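Local coordinates for putative diflavin flavoprotein A 3 (Nostoc sp., PDB 3FNI) that probably carries electrons from NADH to oxygen, reducing it to water, the piece here being the flavodoxin-like domain of a modular diflavin flavoprotein, at residues V90-T95 with E101-L106; S13-S18 with M64-S69. All coordinates share one frame; numbering follows the deposited sequence.

Interaction 1: residues V90-T95 with E101-L106; sequences VGIFET and EPIDPL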
ATOM      1  N   VAL A  90      -3.492   3.076   6.085  1.00 17.03           N
ATOM      2  CA  VAL A  90      -2.834   3.035   4.789  1.00 12.08           C
ATOM      3  C   VAL A  90      -1.485   3.754   4.769  1.00 13.60           C
ATOM      4  O   VAL A  90      -1.334   4.835   5.343  1.00  7.48           O
ATOM      5  CB  VAL A  90      -3.778   3.639   3.699  1.00 20.79           C
ATOM      6  CG1 VAL A  90      -3.912   5.146   3.902  1.00 14.13           C
ATOM      7  CG2 VAL A  90      -3.276   3.306   2.300  1.00 11.12           C
ATOM      8  N   GLY A  91      -0.509   3.122   4.116  1.00 13.91           N
ATOM      9  CA  GLY A  91       0.823   3.691   3.981  1.00 14.64           C
ATOM     10  C   GLY A  91       1.158   3.793   2.500  1.00 13.88           C
ATOM     11  O   GLY A  91       0.716   2.957   1.716  1.00 14.59           O
ATOM     12  N   ILE A  92       1.948   4.791   2.114  1.00 15.43           N
ATOM     13  CA  ILE A  92       2.287   4.990   0.705  1.00 16.62           C
ATOM     14  C   ILE A  92       3.779   5.226   0.464  1.00 18.33           C
ATOM     15  O   ILE A  92       4.433   5.947   1.218  1.00 16.41           O
ATOM     16  CB  ILE A  92       1.482   6.192   0.125  1.00 17.21           C
ATOM     17  CG1 ILE A  92      -0.026   5.896   0.235  1.00 22.28           C
ATOM     18  CG2 ILE A  92       1.895   6.460  -1.325  1.00 11.22           C
ATOM     19  CD1 ILE A  92      -0.947   7.046  -0.165  1.00 19.44           C
ATOM     20  N   PHE A  93       4.315   4.621  -0.596  1.00 15.41           N
ATOM     21  CA  PHE A  93       5.723   4.798  -0.918  1.00  8.52           C
ATOM     22  C   PHE A  93       5.964   5.252  -2.345  1.00 14.64           C
ATOM     23  O   PHE A  93       5.168   4.964  -3.245  1.00 13.19           O
ATOM     24  CB  PHE A  93       6.510   3.507  -0.649  1.00 11.17           C
ATOM     25  CG  PHE A  93       6.140   2.351  -1.543  1.00 17.57           C
ATOM     26  CD1 PHE A  93       6.763   2.170  -2.776  1.00 22.31           C
ATOM     27  CD2 PHE A  93       5.187   1.420  -1.136  1.00 16.18           C
ATOM     28  CE1 PHE A  93       6.449   1.078  -3.583  1.00 11.90           C
ATOM     29  CE2 PHE A  93       4.866   0.325  -1.938  1.00 10.42           C
ATOM     30  CZ  PHE A  93       5.498   0.154  -3.161  1.00 12.66           C
ATOM     31  N   GLU A  94       7.060   5.992  -2.523  1.00 15.78           N
ATOM     32  CA  GLU A  94       7.491   6.484  -3.826  1.00 14.75           C
ATOM     33  C   GLU A  94       8.300   5.341  -4.412  1.00 15.29           C
ATOM     34  O   GLU A  94       8.761   4.474  -3.674  1.00 18.93           O
ATOM     35  CB  GLU A  94       8.397   7.717  -3.697  1.00 12.62           C
ATOM     36  CG  GLU A  94       7.732   8.964  -3.171  1.00 16.69           C
ATOM     37  CD  GLU A  94       8.561  10.223  -3.442  1.00 17.18           C
ATOM     38  OE1 GLU A  94       9.796  10.118  -3.565  1.00 27.02           O
ATOM     39  OE2 GLU A  94       7.979  11.318  -3.520  1.00 13.58           O
ATOM     40  N   THR A  95       8.502   5.345  -5.724  1.00 16.74           N
ATOM     41  CA  THR A  95       9.233   4.254  -6.359  1.00 15.77           C
ATOM     42  C   THR A  95      10.670   4.554  -6.751  1.00 13.15           C
ATOM     43  O   THR A  95      11.474   3.637  -6.892  1.00 15.95           O
ATOM     44  CB  THR A  95       8.509   3.789  -7.627  1.00 19.79           C
ATOM     45  OG1 THR A  95       8.613   4.812  -8.626  1.00 18.82           O
ATOM     46  CG2 THR A  95       7.034   3.513  -7.329  1.00 17.16           C
ATOM     47  N   GLU A 101       3.706   9.713  -9.677  1.00 24.27           N
ATOM     48  CA  GLU A 101       2.564  10.597  -9.643  1.00 21.20           C
ATOM     49  C   GLU A 101       2.745  11.315  -8.304  1.00 24.43           C
ATOM     50  O   GLU A 101       3.352  10.762  -7.386  1.00 23.50           O
ATOM     51  CB  GLU A 101       1.285   9.758  -9.638  1.00 20.77           C
ATOM     52  CG  GLU A 101       0.026  10.516  -9.976  1.00 35.10           C
ATOM     53  CD  GLU A 101      -0.033  10.920 -11.431  1.00 44.11           C
ATOM     54  OE1 GLU A 101       0.020  10.019 -12.299  1.00 49.68           O
ATOM     55  OE2 GLU A 101      -0.132  12.134 -11.709  1.00 42.45           O
ATOM     56  N   PRO A 102       2.241  12.555  -8.174  1.00 23.48           N
ATOM     57  CA  PRO A 102       2.394  13.276  -6.902  1.00 19.81           C
ATOM     58  C   PRO A 102       1.846  12.455  -5.744  1.00 22.60           C
ATOM     59  O   PRO A 102       0.654  12.151  -5.701  1.00 24.12           O
ATOM     60  CB  PRO A 102       1.588  14.552  -7.122  1.00 17.14           C
ATOM     61  CG  PRO A 102       1.687  14.765  -8.595  1.00 28.90           C
ATOM     62  CD  PRO A 102       1.525  13.375  -9.164  1.00 14.16           C
ATOM     63  N   ILE A 103       2.712  12.104  -4.802  1.00 25.46           N
ATOM     64  CA  ILE A 103       2.294  11.310  -3.654  1.00 21.70           C
ATOM     65  C   ILE A 103       1.379  12.076  -2.690  1.00 17.13           C
ATOM     66  O   ILE A 103       0.349  11.557  -2.265  1.00 20.01           O
ATOM     67  CB  ILE A 103       3.527  10.752  -2.892  1.00 18.78           C
ATOM     68  CG1 ILE A 103       3.078  10.067  -1.598  1.00 24.81           C
ATOM     69  CG2 ILE A 103       4.520  11.867  -2.611  1.00 20.70           C
ATOM     70  CD1 ILE A 103       4.164   9.253  -0.936  1.00 14.18           C
ATOM     71  N   ASP A 104       1.739  13.310  -2.364  1.00 19.33           N
ATOM     72  CA  ASP A 104       0.944  14.112  -1.438  1.00 18.17           C
ATOM     73  C   ASP A 104      -0.543  14.172  -1.732  1.00 17.68           C
ATOM     74  O   ASP A 104      -1.356  13.983  -0.831  1.00 20.87           O
ATOM     75  CB  ASP A 104       1.523  15.516  -1.351  1.00 14.25           C
ATOM     76  CG  ASP A 104       2.880  15.522  -0.694  1.00 18.10           C
ATOM     77  OD1 ASP A 104       2.961  15.148   0.500  1.00 25.59           O
ATOM     78  OD2 ASP A 104       3.863  15.880  -1.368  1.00 29.12           O
ATOM     79  N   PRO A 105      -0.921  14.449  -2.993  1.00 20.66           N
ATOM     80  CA  PRO A 105      -2.338  14.515  -3.351  1.00 17.35           C
ATOM     81  C   PRO A 105      -3.086  13.243  -2.955  1.00 11.54           C
ATOM     82  O   PRO A 105      -4.219  13.301  -2.487  1.00 16.39           O
ATOM     83  CB  PRO A 105      -2.294  14.721  -4.859  1.00 19.72           C
ATOM     84  CG  PRO A 105      -1.076  15.571  -5.021  1.00 19.38           C
ATOM     85  CD  PRO A 105      -0.081  14.881  -4.124  1.00 19.06           C
ATOM     86  N   LEU A 106      -2.441  12.099  -3.132  1.00 11.37           N
ATOM     87  CA  LEU A 106      -3.060  10.830  -2.795  1.00 18.61           C
ATOM     88  C   LEU A 106      -3.106  10.619  -1.279  1.00 15.64           C
ATOM     89  O   LEU A 106      -4.061  10.062  -0.746  1.00 14.53           O
ATOM     90  CB  LEU A 106      -2.298   9.686  -3.460  1.00 17.02           C
ATOM     91  CG  LEU A 106      -2.987   8.327  -3.348  1.00 14.91           C
ATOM     92  CD1 LEU A 106      -4.342   8.395  -4.034  1.00 10.82           C
ATOM     93  CD2 LEU A 106      -2.117   7.249  -3.979  1.00 21.10           C
TER
HETATM   94  O   HOH W   1       5.556  12.045  -5.523  1.00 24.54           O
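Ile92 and Ile103 carry this contact, their side chains sliding past each other in opposite directions between a strand and helix 103-112, which follows it. The branch methyl CG2 of Ile92 lies 3.6 Å from CD1 of Ile103 and only a little farther from CG1, meeting the outer half of the longer arm. Ile103 reaches it because CG1 stands anti to its backbone N (chi1 173°) and the arm continues extended (chi2 168°), bringing CD1 to the Ile92 methyl. The other arm of Ile92 turns to the helix one turn on: its CD1 crosses Leu106 at a slant, 4.0 Å from CG. Two differently directed branches let one beta-branched residue serve both Ile103 and Leu106, and its shape also suits an extended strand.

Glu94, just past the strand end, crosses Ile103 at about a right angle, with OE2 3.6 Å from the methyl CG2. The same oxygen accepts a bond from a water at 3.2 Å, and this water in turn receives the backbone N-H of Ile103 at 2.9 Å, so the backbone at Ile103 is linked to the carboxylate through the water. The other oxygen, OE1, takes the backbone N-H of Ile124, which probably fixes the rotation of the carboxylate.

Ile92 also packs on Leu107 and Phe110, while Phe93 points the opposite way, onto helix 18-31. Apolar residues filling the gap between a parallel strand and its following helix are characteristic of the beta-alpha-beta crossover, here strand 89-93, helix 103-112 and strand 116-117 of the flavodoxin-like fold.

Interaction 2: residues S13-S18 with M64-S69; sequences SEYGYS and MSPAAS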
ATOM      1  N   SER A  13       4.284  -3.382 -10.556  1.00 14.82           N
ATOM      2  CA  SER A  13       5.492  -4.192 -10.568  1.00 21.36           C
ATOM      3  C   SER A  13       6.475  -3.760 -11.642  1.00 20.85           C
ATOM      4  O   SER A  13       6.089  -3.265 -12.702  1.00 21.14           O
ATOM      5  CB  SER A  13       5.157  -5.682 -10.738  1.00 30.58           C
ATOM      6  OG  SER A  13       4.704  -5.969 -12.047  1.00 39.84           O
ATOM      7  N   GLU A  14       7.754  -3.945 -11.332  1.00 22.17           N
ATOM      8  CA  GLU A  14       8.864  -3.612 -12.218  1.00 21.94           C
ATOM      9  C   GLU A  14       9.028  -2.129 -12.527  1.00 22.84           C
ATOM     10  O   GLU A  14       9.891  -1.763 -13.324  1.00 30.92           O
ATOM     11  CB  GLU A  14       8.752  -4.390 -13.530  1.00 21.73           C
ATOM     12  CG  GLU A  14       8.467  -5.879 -13.363  1.00 25.91           C
ATOM     13  CD  GLU A  14       8.931  -6.688 -14.558  1.00 26.36           C
ATOM     14  OE1 GLU A  14       8.268  -7.689 -14.898  1.00 33.26           O
ATOM     15  OE2 GLU A  14       9.971  -6.322 -15.144  1.00 26.07           O
ATOM     16  N   TYR A  15       8.201  -1.276 -11.924  1.00 23.94           N
ATOM     17  CA  TYR A  15       8.325   0.169 -12.140  1.00 21.34           C
ATOM     18  C   TYR A  15       9.253   0.713 -11.058  1.00 22.77           C
ATOM     19  O   TYR A  15       8.938   0.638  -9.871  1.00 16.62           O
ATOM     20  CB  TYR A  15       6.958   0.875 -12.049  1.00 20.58           C
ATOM     21  CG  TYR A  15       7.056   2.393 -11.970  1.00 15.27           C
ATOM     22  CD1 TYR A  15       6.341   3.099 -11.006  1.00 18.81           C
ATOM     23  CD2 TYR A  15       7.912   3.112 -12.810  1.00 23.21           C
ATOM     24  CE1 TYR A  15       6.476   4.472 -10.859  1.00 13.44           C
ATOM     25  CE2 TYR A  15       8.058   4.500 -12.675  1.00 16.03           C
ATOM     26  CZ  TYR A  15       7.335   5.170 -11.684  1.00 22.64           C
ATOM     27  OH  TYR A  15       7.494   6.527 -11.478  1.00 17.11           O
ATOM     28  N   GLY A  16      10.394   1.257 -11.470  1.00 20.49           N
ATOM     29  CA  GLY A  16      11.345   1.780 -10.508  1.00 20.81           C
ATOM     30  C   GLY A  16      11.779   0.686  -9.551  1.00 22.13           C
ATOM     31  O   GLY A  16      11.916  -0.471  -9.945  1.00 27.90           O
ATOM     32  N   TYR A  17      11.991   1.044  -8.290  1.00 21.76           N
ATOM     33  CA  TYR A  17      12.400   0.079  -7.271  1.00 17.81           C
ATOM     34  C   TYR A  17      11.200  -0.449  -6.485  1.00 18.23           C
ATOM     35  O   TYR A  17      11.342  -0.936  -5.362  1.00 18.32           O
ATOM     36  CB  TYR A  17      13.383   0.739  -6.313  1.00 21.48           C
ATOM     37  CG  TYR A  17      14.696   1.101  -6.960  1.00 31.70           C
ATOM     38  CD1 TYR A  17      15.711   0.155  -7.092  1.00 31.85           C
ATOM     39  CD2 TYR A  17      14.918   2.385  -7.460  1.00 36.59           C
ATOM     40  CE1 TYR A  17      16.918   0.477  -7.708  1.00 32.77           C
ATOM     41  CE2 TYR A  17      16.123   2.717  -8.079  1.00 37.79           C
ATOM     42  CZ  TYR A  17      17.117   1.756  -8.196  1.00 36.28           C
ATOM     43  OH  TYR A  17      18.314   2.076  -8.795  1.00 40.63           O
ATOM     44  N   SER A  18      10.020  -0.351  -7.087  1.00 14.82           N
ATOM     45  CA  SER A  18       8.787  -0.791  -6.449  1.00 21.79           C
ATOM     46  C   SER A  18       8.822  -2.216  -5.935  1.00 19.30           C
ATOM     47  O   SER A  18       8.356  -2.503  -4.835  1.00 13.80           O
ATOM     48  CB  SER A  18       7.621  -0.652  -7.421  1.00 12.22           C
ATOM     49  OG  SER A  18       7.395   0.702  -7.714  1.00 14.94           O
HETATM   50  N   MSE A  64       3.355   4.380  -5.691  1.00 14.64           N
HETATM   51  CA  MSE A  64       3.000   5.343  -6.725  1.00 16.72           C
HETATM   52  C   MSE A  64       3.165   4.788  -8.137  1.00 23.64           C
HETATM   53  O   MSE A  64       4.052   3.975  -8.406  1.00 23.86           O
HETATM   54  CB  MSE A  64       3.833   6.618  -6.572  1.00 17.86           C
HETATM   55  CG  MSE A  64       3.684   7.300  -5.217  1.00 18.79           C
HETATM   56 SE   MSE A  64       1.834   7.525  -4.673  1.00 34.35          SE
HETATM   57  CE  MSE A  64       1.242   8.668  -6.123  1.00 11.99           C
ATOM     58  N   SER A  65       2.296   5.233  -9.038  1.00 24.27           N
ATOM     59  CA  SER A  65       2.338   4.793 -10.420  1.00 23.32           C
ATOM     60  C   SER A  65       2.952   5.848 -11.326  1.00 24.70           C
ATOM     61  O   SER A  65       3.042   7.028 -10.965  1.00 19.01           O
ATOM     62  CB  SER A  65       0.936   4.452 -10.912  1.00 26.15           C
ATOM     63  OG  SER A  65       0.533   3.185 -10.423  1.00 43.54           O
ATOM     64  N   PRO A  66       3.383   5.436 -12.527  1.00 22.32           N
ATOM     65  CA  PRO A  66       3.989   6.384 -13.460  1.00 22.99           C
ATOM     66  C   PRO A  66       2.969   7.397 -13.961  1.00 23.20           C
ATOM     67  O   PRO A  66       1.825   7.051 -14.242  1.00 25.80           O
ATOM     68  CB  PRO A  66       4.506   5.485 -14.582  1.00 16.37           C
ATOM     69  CG  PRO A  66       4.706   4.159 -13.907  1.00 20.99           C
ATOM     70  CD  PRO A  66       3.504   4.057 -13.031  1.00 17.91           C
ATOM     71  N   ALA A  67       3.392   8.651 -14.055  1.00 20.87           N
ATOM     72  CA  ALA A  67       2.527   9.708 -14.543  1.00 31.16           C
ATOM     73  C   ALA A  67       2.282   9.496 -16.033  1.00 41.02           C
ATOM     74  O   ALA A  67       1.552  10.258 -16.667  1.00 52.93           O
ATOM     75  CB  ALA A  67       3.172  11.058 -14.305  1.00 35.31           C
ATOM     76  N   ALA A  68       2.891   8.449 -16.585  1.00 39.85           N
ATOM     77  CA  ALA A  68       2.751   8.123 -18.000  1.00 40.10           C
ATOM     78  C   ALA A  68       1.644   7.095 -18.242  1.00 41.09           C
ATOM     79  O   ALA A  68       1.163   6.953 -19.365  1.00 41.77           O
ATOM     80  CB  ALA A  68       4.087   7.600 -18.555  1.00 40.98           C
ATOM     81  N   SER A  69       1.247   6.376 -17.193  1.00 41.38           N
ATOM     82  CA  SER A  69       0.189   5.369 -17.312  1.00 42.64           C
ATOM     83  C   SER A  69      -1.081   5.814 -16.597  1.00 39.12           C
ATOM     84  O   SER A  69      -1.901   4.983 -16.203  1.00 37.37           O
ATOM     85  CB  SER A  69       0.644   4.032 -16.717  1.00 45.56           C
ATOM     86  OG  SER A  69       1.825   3.562 -17.334  1.00 53.51           O
TER
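Tyr15 lays one face of its ring against Pro66, and this CH-pi contact dominates the meeting of the two loops. Pro66 CG sits 3.3 Å from the ring centroid and only 2° off the ring normal, so a C-H corner of the pyrrolidine rests over the middle of the aromatic face. The phenol ring is brought there by a first torsion of 168°, with CG anti to the backbone N. Proline suits the place: its rigid ring offers a fixed CH2 to the aromatic cloud.

A second, polar kind of contact is made by the ring edge. The carbonyl oxygen of Met64, a selenomethionine in this model, lies in the ring plane, 3.5 Å from Tyr15 CE1, where the slightly positive aromatic C-H is probably welcome. The hydroxyl of Tyr15 is bound beyond the two loops, to Asp100 OD1, which probably steadies the ring from its far end. With an alanine here, Pro66 is likely to lose its aromatic partner, a gap to open between the loops, and Asp100 to be left without the hydroxyl's hydrogen bond.

Backbone bonds shape each loop separately. Tyr15 to Ser18 form a type II' turn, with Ser18 N bonded to Tyr15 O at 3.1 Å; Gly16 tolerates the positive phi of 59° that this turn demands. A type I turn from Pro66 to Ser69 is closed by Ser69 N and Pro66 O, also 3.1 Å apart.

Loop 13-18 links strand 6-11 to helix 18-31, and loop 64-69 links strand 57-63 to helix 70-83; Met64 reaches back onto Ile103 and Leu106 of helix 103-112.

The centres of the two interactions lie 11 Å apart within one flavodoxin-like domain, and they come in series along the chain, interaction 2 being complete before interaction 1 begins. Strands 6-11, 57-63 and 89-93 are adjacent in the parallel sheet, and interaction 2 joins the loops that follow the first two, while interaction 1 packs the third against helix 103-112. Probable backbone hydrogen bonds stitch them together: Phe93 O to Met64 N at 3.1 Å and Thr95 O to Tyr17 N at 3.0 Å. A buried strand-helix layer thus adjoins the loops at the C-terminal end of the parallel strands, where flavodoxins generally bind FMN, consistent with the FMN binding attributed to this protein.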